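Local coordinates for glycosyl hydrolase family 2, TIM barrel domain protein (Parabacteroides merdae ATCC 43184, PDB 6DXU) that is a gut-bacterial beta-glucuronidase of glycoside hydrolase family 2, and so probably cleaves beta-linked glucuronic acid from glucuronide conjugates, at residues R107-F112 and V197-V202; V202-I207 and T226-P231; A734-S739 and V752-K757. All blocks are in the same frame, centred on the assembly; numbering follows the deposited sequence.

Interaction 1: residues R107-F112 and V197-V202; sequences RIVLDF and VYLPEV
Val109 and Leu199 meet diagonally across two antiparallel strands. Val109 CG2 and Leu199 CD1 are 3.8 Å apart, and the two side chains cross obliquely. Val109 turns CG2 to this partner because that methyl stands anti to the carbonyl carbon, with CG1 anti to the backbone N (chi1 174°). Arg107 and Val197 emerge on the same face as these two. Val197 presents CG2 to the CB of Asp111 at 3.7 Å, so an apolar methyl covers the root of an acidic side chain. The carboxylate of Asp111 goes on to a salt bridge with Lys30.

Of the Arg107 side chain, CB meets Leu199 CB at 4.1 Å. The chain then bends at chi2 and chi3, which carries the guanidinium group away from strand 197-199 to a salt bridge between NE and Asp141. On the way CG passes Pro200 O. Strands 107-112 and 194-199 form the inner pair of the antiparallel sheet 30-32, 194-199, 107-112 and 138-141, in the sugar-binding domain region. Arg107 with Leu199 and Val109 with Val197 are hydrogen-bonded pairs. The bond from Val197 N to Val109 O is 2.7 Å. The one from Arg107 N to Leu199 O is 2.8 Å.

Ile108 and Tyr198 form the non-hydrogen-bonded pair between them and project from the other face. Here Ile108 CG1 reaches the edge of the Tyr198 ring, 4.4 Å from Tyr198 CE2. Arg107 O also lies near the plane of that ring, at its edge, and takes a CA-H...O contact from Tyr198 CA at 3.5 Å. The ring ends in a hydroxyl bonded to Asp100 N, while Ile108 also packs on Val146 of helix 143-150.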
# COMPACT_ATOMS: atom_id res chain seq x y z
N ARG D 107 14.87 29.46 8.65
CA ARG D 107 14.65 28.03 8.50
C ARG D 107 15.61 27.27 9.39
O ARG D 107 16.73 27.73 9.65
CB ARG D 107 14.86 27.58 7.04
CG ARG D 107 14.16 28.44 6.00
CD ARG D 107 12.66 28.50 6.21
NE ARG D 107 11.99 27.22 5.98
CZ ARG D 107 10.67 27.06 6.01
NH1 ARG D 107 9.89 28.10 6.28
NH2 ARG D 107 10.14 25.87 5.79
N ILE D 108 15.17 26.09 9.82
CA ILE D 108 15.97 25.16 10.61
C ILE D 108 16.17 23.91 9.76
O ILE D 108 15.19 23.21 9.45
CB ILE D 108 15.26 24.79 11.92
CG1 ILE D 108 14.79 26.03 12.67
CG2 ILE D 108 16.17 23.95 12.81
CD1 ILE D 108 13.70 25.72 13.70
N VAL D 109 17.42 23.61 9.42
CA VAL D 109 17.71 22.47 8.56
C VAL D 109 18.67 21.55 9.28
O VAL D 109 19.67 22.00 9.85
CB VAL D 109 18.28 22.92 7.20
CG1 VAL D 109 18.71 21.72 6.39
CG2 VAL D 109 17.24 23.74 6.42
N LEU D 110 18.37 20.25 9.25
CA LEU D 110 19.30 19.22 9.70
C LEU D 110 20.08 18.75 8.48
O LEU D 110 19.48 18.28 7.51
CB LEU D 110 18.57 18.05 10.34
CG LEU D 110 17.79 18.30 11.62
CD1 LEU D 110 16.98 17.03 11.99
CD2 LEU D 110 18.70 18.73 12.75
N ASP D 111 21.40 18.87 8.53
CA ASP D 111 22.25 18.59 7.39
C ASP D 111 23.14 17.41 7.76
O ASP D 111 24.03 17.54 8.61
CB ASP D 111 23.07 19.83 7.02
CG ASP D 111 24.07 19.58 5.91
OD1 ASP D 111 23.83 18.68 5.08
OD2 ASP D 111 25.09 20.29 5.86
N PHE D 112 22.91 16.26 7.13
CA PHE D 112 23.63 15.02 7.42
C PHE D 112 24.82 14.91 6.47
O PHE D 112 24.62 14.71 5.27
CB PHE D 112 22.71 13.81 7.25
CG PHE D 112 21.59 13.71 8.26
CD1 PHE D 112 20.43 14.46 8.10
CD2 PHE D 112 21.68 12.85 9.35
CE1 PHE D 112 19.39 14.37 9.02
CE2 PHE D 112 20.63 12.75 10.28
CZ PHE D 112 19.49 13.51 10.12
N VAL D 197 21.61 23.69 10.82
CA VAL D 197 21.90 24.79 9.91
C VAL D 197 20.75 25.78 10.02
O VAL D 197 19.62 25.46 9.66
CB VAL D 197 22.07 24.32 8.46
CG1 VAL D 197 22.39 25.50 7.55
CG2 VAL D 197 23.17 23.26 8.38
N TYR D 198 21.05 26.97 10.50
CA TYR D 198 20.08 28.06 10.48
C TYR D 198 20.24 28.83 9.18
O TYR D 198 21.35 29.21 8.80
CB TYR D 198 20.30 28.99 11.66
CG TYR D 198 20.03 28.41 13.04
CD1 TYR D 198 21.05 28.31 13.98
CD2 TYR D 198 18.75 27.99 13.40
CE1 TYR D 198 20.80 27.81 15.25
CE2 TYR D 198 18.49 27.48 14.67
CZ TYR D 198 19.53 27.39 15.59
OH TYR D 198 19.29 26.90 16.86
N LEU D 199 19.12 29.09 8.51
CA LEU D 199 19.11 29.83 7.26
C LEU D 199 18.15 31.00 7.37
O LEU D 199 17.16 30.93 8.10
CB LEU D 199 18.65 28.93 6.09
CG LEU D 199 19.55 27.73 5.80
CD1 LEU D 199 18.83 26.82 4.81
CD2 LEU D 199 20.90 28.21 5.23
N PRO D 200 18.42 32.09 6.63
CA PRO D 200 17.41 33.15 6.49
C PRO D 200 16.31 32.71 5.54
O PRO D 200 16.33 31.56 5.07
CB PRO D 200 18.22 34.32 5.92
CG PRO D 200 19.27 33.65 5.08
CD PRO D 200 19.62 32.36 5.81
N GLU D 201 15.38 33.60 5.22
CA GLU D 201 14.27 33.26 4.32
C GLU D 201 14.76 32.75 2.98
O GLU D 201 14.24 31.77 2.44
CB GLU D 201 13.36 34.47 4.12
CG GLU D 201 12.44 34.74 5.30
CD GLU D 201 11.65 36.03 5.12
OE1 GLU D 201 10.46 36.05 5.49
OE2 GLU D 201 12.21 37.02 4.57
N VAL D 202 15.76 33.42 2.40
CA VAL D 202 16.24 33.08 1.06
C VAL D 202 17.68 32.63 1.18
O VAL D 202 18.52 33.38 1.70
CB VAL D 202 16.13 34.27 0.09
CG1 VAL D 202 16.58 33.84 -1.30
CG2 VAL D 202 14.70 34.80 0.05

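Interaction 2: residues V202-I207 and T226-P231; sequences VSFEQI and TSFYNP
Segments 202-207 and 226-231 run antiparallel, with a classic beta bulge in the middle; the directions of 202-207 and 226-230 are 159° apart. Ser203 and Tyr229 form a hydrogen-bonded pair and exchange two backbone bonds, Ser203 N reaching Tyr229 O at 3.0 Å. At the bulge both Glu205 and Gln206 face Ser227, so Ser227 O accepts two N-H groups. Glu205 N is 2.7 Å from Ser227 O, and Gln206 N is 3.3 Å from the same Ser227 O. Past the bulge the register has shifted by one residue, and the chain turns a corner at Glu205.

Gln206 O is also gripped twice, by Ser227 N and by the hydroxyl of Thr226, with Thr226 OG1 2.7 Å from Gln206 O. Thr226 OG1 can reach that carbonyl because it stands opposite its own backbone N (chi1 -169°). Thr226 OG1 also sits 3.1 Å from Phe204 CD2, oblique to the ring. Phe204 and Phe228 lie side by side and point the same way. Phe204 CE2 and Phe228 CE1 are 3.6 Å apart, the ring planes at 38°. Val202 CG1 crosses to Phe228 CD1. Across the sheet from these rings, Ser203 OG lies in the plane of the Tyr229 ring, at its edge, while Pro231 CD sits over the centre of one ring face. Glu205 extends so that a water can bridge its OE1 to Phe228 O, donating to both.

The pair forms one end of the hairpin 203-213 and 219-229, whose second strand pairs in turn with 263-273. Phe204 packs on Leu290 and Val292 of strand 286-294 and on Thr301 of strand 297-305, which belong to a separate four-stranded sheet. The two sheets pack together as in the immunoglobulin-like beta-sandwich domain of family 2.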
# COMPACT_ATOMS: atom_id res chain seq x y z
N VAL D 202 15.76 33.42 2.40
CA VAL D 202 16.24 33.08 1.06
C VAL D 202 17.68 32.63 1.18
O VAL D 202 18.52 33.38 1.70
CB VAL D 202 16.13 34.27 0.09
CG1 VAL D 202 16.58 33.84 -1.30
CG2 VAL D 202 14.70 34.80 0.05
N SER D 203 17.97 31.44 0.68
CA SER D 203 19.33 30.92 0.72
C SER D 203 19.59 30.15 -0.58
O SER D 203 18.76 30.14 -1.49
CB SER D 203 19.56 30.05 1.96
OG SER D 203 18.64 28.98 2.00
N PHE D 204 20.76 29.53 -0.65
CA PHE D 204 21.17 28.77 -1.82
C PHE D 204 21.03 27.28 -1.51
O PHE D 204 21.62 26.78 -0.54
CB PHE D 204 22.62 29.10 -2.20
CG PHE D 204 22.84 30.57 -2.51
CD1 PHE D 204 23.52 31.39 -1.62
CD2 PHE D 204 22.37 31.12 -3.68
CE1 PHE D 204 23.73 32.74 -1.89
CE2 PHE D 204 22.57 32.45 -3.97
CZ PHE D 204 23.25 33.27 -3.07
N GLU D 205 20.25 26.58 -2.33
CA GLU D 205 20.13 25.13 -2.23
C GLU D 205 21.29 24.41 -2.90
O GLU D 205 21.76 23.39 -2.40
CB GLU D 205 18.80 24.69 -2.86
CG GLU D 205 18.57 23.19 -2.84
CD GLU D 205 17.16 22.81 -3.25
OE1 GLU D 205 16.47 23.63 -3.89
OE2 GLU D 205 16.75 21.66 -2.96
N GLN D 206 21.75 24.93 -4.04
CA GLN D 206 22.87 24.37 -4.78
C GLN D 206 23.69 25.53 -5.34
O GLN D 206 23.11 26.52 -5.78
CB GLN D 206 22.42 23.51 -5.98
CG GLN D 206 21.50 22.31 -5.73
CD GLN D 206 22.23 21.12 -5.15
OE1 GLN D 206 23.46 21.08 -5.14
NE2 GLN D 206 21.47 20.12 -4.70
N ILE D 207 25.01 25.40 -5.32
CA ILE D 207 25.91 26.31 -6.03
C ILE D 207 26.81 25.47 -6.91
O ILE D 207 27.60 24.67 -6.39
CB ILE D 207 26.75 27.18 -5.08
CG1 ILE D 207 25.84 28.04 -4.20
CG2 ILE D 207 27.72 28.07 -5.89
CD1 ILE D 207 26.56 28.69 -3.05
N THR D 226 23.12 28.54 -9.73
CA THR D 226 22.62 28.30 -8.39
C THR D 226 21.15 27.91 -8.45
O THR D 226 20.45 28.19 -9.43
CB THR D 226 22.81 29.54 -7.50
OG1 THR D 226 22.54 29.18 -6.14
CG2 THR D 226 21.89 30.66 -7.93
N SER D 227 20.72 27.20 -7.41
CA SER D 227 19.31 26.93 -7.14
C SER D 227 18.97 27.58 -5.81
O SER D 227 19.67 27.37 -4.82
CB SER D 227 19.04 25.42 -7.07
OG SER D 227 19.31 24.80 -8.32
N PHE D 228 17.91 28.38 -5.79
CA PHE D 228 17.52 29.07 -4.56
C PHE D 228 16.62 28.20 -3.70
O PHE D 228 15.81 27.42 -4.21
CB PHE D 228 16.80 30.38 -4.87
CG PHE D 228 17.72 31.46 -5.35
CD1 PHE D 228 18.37 32.28 -4.44
CD2 PHE D 228 17.95 31.63 -6.71
CE1 PHE D 228 19.22 33.27 -4.88
CE2 PHE D 228 18.81 32.62 -7.15
CZ PHE D 228 19.45 33.44 -6.23
N TYR D 229 16.75 28.37 -2.39
CA TYR D 229 15.81 27.82 -1.43
C TYR D 229 15.00 29.00 -0.90
O TYR D 229 15.55 29.90 -0.26
CB TYR D 229 16.52 27.07 -0.31
CG TYR D 229 15.56 26.30 0.57
CD1 TYR D 229 14.64 25.41 0.00
CD2 TYR D 229 15.57 26.45 1.94
CE1 TYR D 229 13.75 24.70 0.80
CE2 TYR D 229 14.69 25.74 2.75
CZ TYR D 229 13.78 24.87 2.17
OH TYR D 229 12.89 24.16 2.96
N ASN D 230 13.71 29.02 -1.21
CA ASN D 230 12.88 30.19 -0.99
C ASN D 230 11.46 29.76 -0.60
O ASN D 230 10.49 30.02 -1.33
CB ASN D 230 12.88 31.06 -2.26
CG ASN D 230 12.10 32.35 -2.11
OD1 ASN D 230 11.64 32.72 -1.02
ND2 ASN D 230 11.95 33.06 -3.23
N PRO D 231 11.30 29.10 0.55
CA PRO D 231 9.97 28.59 0.94
C PRO D 231 8.96 29.69 1.22
O PRO D 231 7.75 29.40 1.18
CB PRO D 231 10.26 27.74 2.19
CG PRO D 231 11.55 28.27 2.74
CD PRO D 231 12.35 28.75 1.54
O HOH W 1 15.29 25.07 -5.67

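Interaction 3: residues A734-S739 and V752-K757; sequences AACQVS and VQLIDK
The open end of the beta hairpin formed by strands 735-744 and 747-755, in the C-terminal domain 5 region, is joined through a classic beta bulge. Ala734 and Ala735 both face Ile755, and their N-H groups share Ile755 O. Ala734 N is 2.8 Å from Ile755 O, and Ala735 N is 3.2 Å from Ile755 O. Farther along, Gln737 and Gln753 form a hydrogen-bonded pair.

Cys736 SG touches Leu754 CD2 at 3.6 Å, while Cys736 CB meets Val752 CG1. Val738 and Val752 lie side by side on this same face, CG2 to CG2. On the other face Gln737 has CG opposite its backbone N (chi1 163°) and runs straight on. It crosses Ile755 at about a right angle, Gln737 OE1 3.8 Å from Ile755 CG2. Ile755 CG1, placed between its backbone N and carbonyl carbon (chi1 60°), leans on Ala735 CB. Gln753 bends at chi2 and returns NE2 to Leu754 O, a nearly straight bond of 3.1 Å.

Strand 735-744 is outermost in its sheet within this chain, and strand 747-755 pairs on its far side with 798-804. Val752 and Val738 pack on Val814 of strand 810-815, and Leu754 on Ile769 of strand 768-775, both in a second sheet.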
# COMPACT_ATOMS: atom_id res chain seq x y z
N ALA D 734 56.84 -23.03 24.40
CA ALA D 734 56.61 -23.79 25.62
C ALA D 734 55.93 -22.96 26.70
O ALA D 734 55.25 -23.52 27.57
CB ALA D 734 57.93 -24.34 26.17
N ALA D 735 56.12 -21.64 26.68
CA ALA D 735 55.59 -20.81 27.75
C ALA D 735 55.46 -19.37 27.28
O ALA D 735 56.12 -18.94 26.33
CB ALA D 735 56.47 -20.87 29.00
N CYS D 736 54.63 -18.62 27.99
CA CYS D 736 54.47 -17.19 27.81
C CYS D 736 55.13 -16.47 28.96
O CYS D 736 54.78 -16.71 30.13
CB CYS D 736 52.99 -16.80 27.73
SG CYS D 736 52.20 -17.36 26.24
N GLN D 737 56.08 -15.60 28.66
CA GLN D 737 56.72 -14.76 29.65
C GLN D 737 56.10 -13.37 29.55
O GLN D 737 56.09 -12.77 28.47
CB GLN D 737 58.23 -14.77 29.45
CG GLN D 737 59.03 -13.69 30.12
CD GLN D 737 60.51 -13.80 29.75
OE1 GLN D 737 60.98 -14.86 29.34
NE2 GLN D 737 61.25 -12.70 29.92
N VAL D 738 55.53 -12.89 30.65
CA VAL D 738 54.71 -11.68 30.66
C VAL D 738 55.37 -10.69 31.59
O VAL D 738 55.70 -11.03 32.74
CB VAL D 738 53.27 -11.98 31.11
CG1 VAL D 738 52.39 -10.73 30.96
CG2 VAL D 738 52.70 -13.15 30.34
N SER D 739 55.50 -9.45 31.14
CA SER D 739 56.21 -8.47 31.94
C SER D 739 55.62 -7.09 31.69
O SER D 739 54.99 -6.83 30.66
CB SER D 739 57.71 -8.48 31.60
OG SER D 739 57.91 -8.08 30.26
N VAL D 752 54.31 -9.75 26.13
CA VAL D 752 54.35 -11.21 26.18
C VAL D 752 55.45 -11.67 25.25
O VAL D 752 55.56 -11.18 24.12
CB VAL D 752 53.00 -11.82 25.75
CG1 VAL D 752 53.09 -13.34 25.71
CG2 VAL D 752 51.89 -11.35 26.68
N GLN D 753 56.27 -12.62 25.72
CA GLN D 753 57.30 -13.23 24.88
C GLN D 753 57.14 -14.74 24.94
O GLN D 753 57.22 -15.34 26.02
CB GLN D 753 58.70 -12.81 25.32
CG GLN D 753 59.82 -13.48 24.54
CD GLN D 753 59.86 -13.06 23.08
OE1 GLN D 753 60.05 -11.88 22.78
NE2 GLN D 753 59.72 -14.01 22.17
N LEU D 754 56.94 -15.36 23.79
CA LEU D 754 56.91 -16.81 23.72
C LEU D 754 58.33 -17.36 23.76
O LEU D 754 59.21 -16.89 23.04
CB LEU D 754 56.20 -17.27 22.45
CG LEU D 754 54.71 -16.95 22.40
CD1 LEU D 754 54.18 -16.93 20.96
CD2 LEU D 754 53.94 -18.00 23.20
N ILE D 755 58.56 -18.36 24.61
CA ILE D 755 59.88 -18.94 24.81
C ILE D 755 59.75 -20.45 24.71
O ILE D 755 58.66 -21.01 24.87
CB ILE D 755 60.48 -18.55 26.16
CG1 ILE D 755 59.57 -19.03 27.30
CG2 ILE D 755 60.73 -17.04 26.23
CD1 ILE D 755 60.11 -18.77 28.69
N ASP D 756 60.87 -21.11 24.43
CA ASP D 756 60.84 -22.56 24.33
C ASP D 756 61.16 -23.15 25.71
O ASP D 756 61.34 -22.43 26.69
CB ASP D 756 61.79 -23.06 23.25
CG ASP D 756 63.27 -22.85 23.59
OD1 ASP D 756 63.62 -22.45 24.73
OD2 ASP D 756 64.09 -23.08 22.68
N LYS D 757 61.25 -24.49 25.77
CA LYS D 757 61.47 -25.17 27.04
C LYS D 757 62.79 -24.79 27.71
O LYS D 757 62.93 -24.98 28.92
CB LYS D 757 61.41 -26.69 26.83
CG LYS D 757 62.55 -27.23 26.00
CD LYS D 757 62.26 -28.64 25.52
CE LYS D 757 63.44 -29.22 24.74
NZ LYS D 757 63.15 -30.59 24.21

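Interactions 1 and 2 are neighbours, with centres about 11 Å apart, and share Val202. Strand 194-199 leads there into strand 203-213. Arg107 of interaction 1 packs its NE on Pro231 of interaction 2, and Asp141 receives both Arg107 NE and the hydroxyl of Tyr229. Interaction 3 stands apart, its centre about 61 Å from that of interaction 1, across the centre of the chain. Interaction 1 is wholly buried and joins strands distant in sequence. Interaction 2 is mostly buried with an exposed Glu205, and interaction 3 is only partly buried. Both hairpins contain a classic bulge. Aromatic rings and a bridging water mark interaction 2. One face of interaction 3 is aliphatic with a cysteine; the other carries glutamines and Ile755.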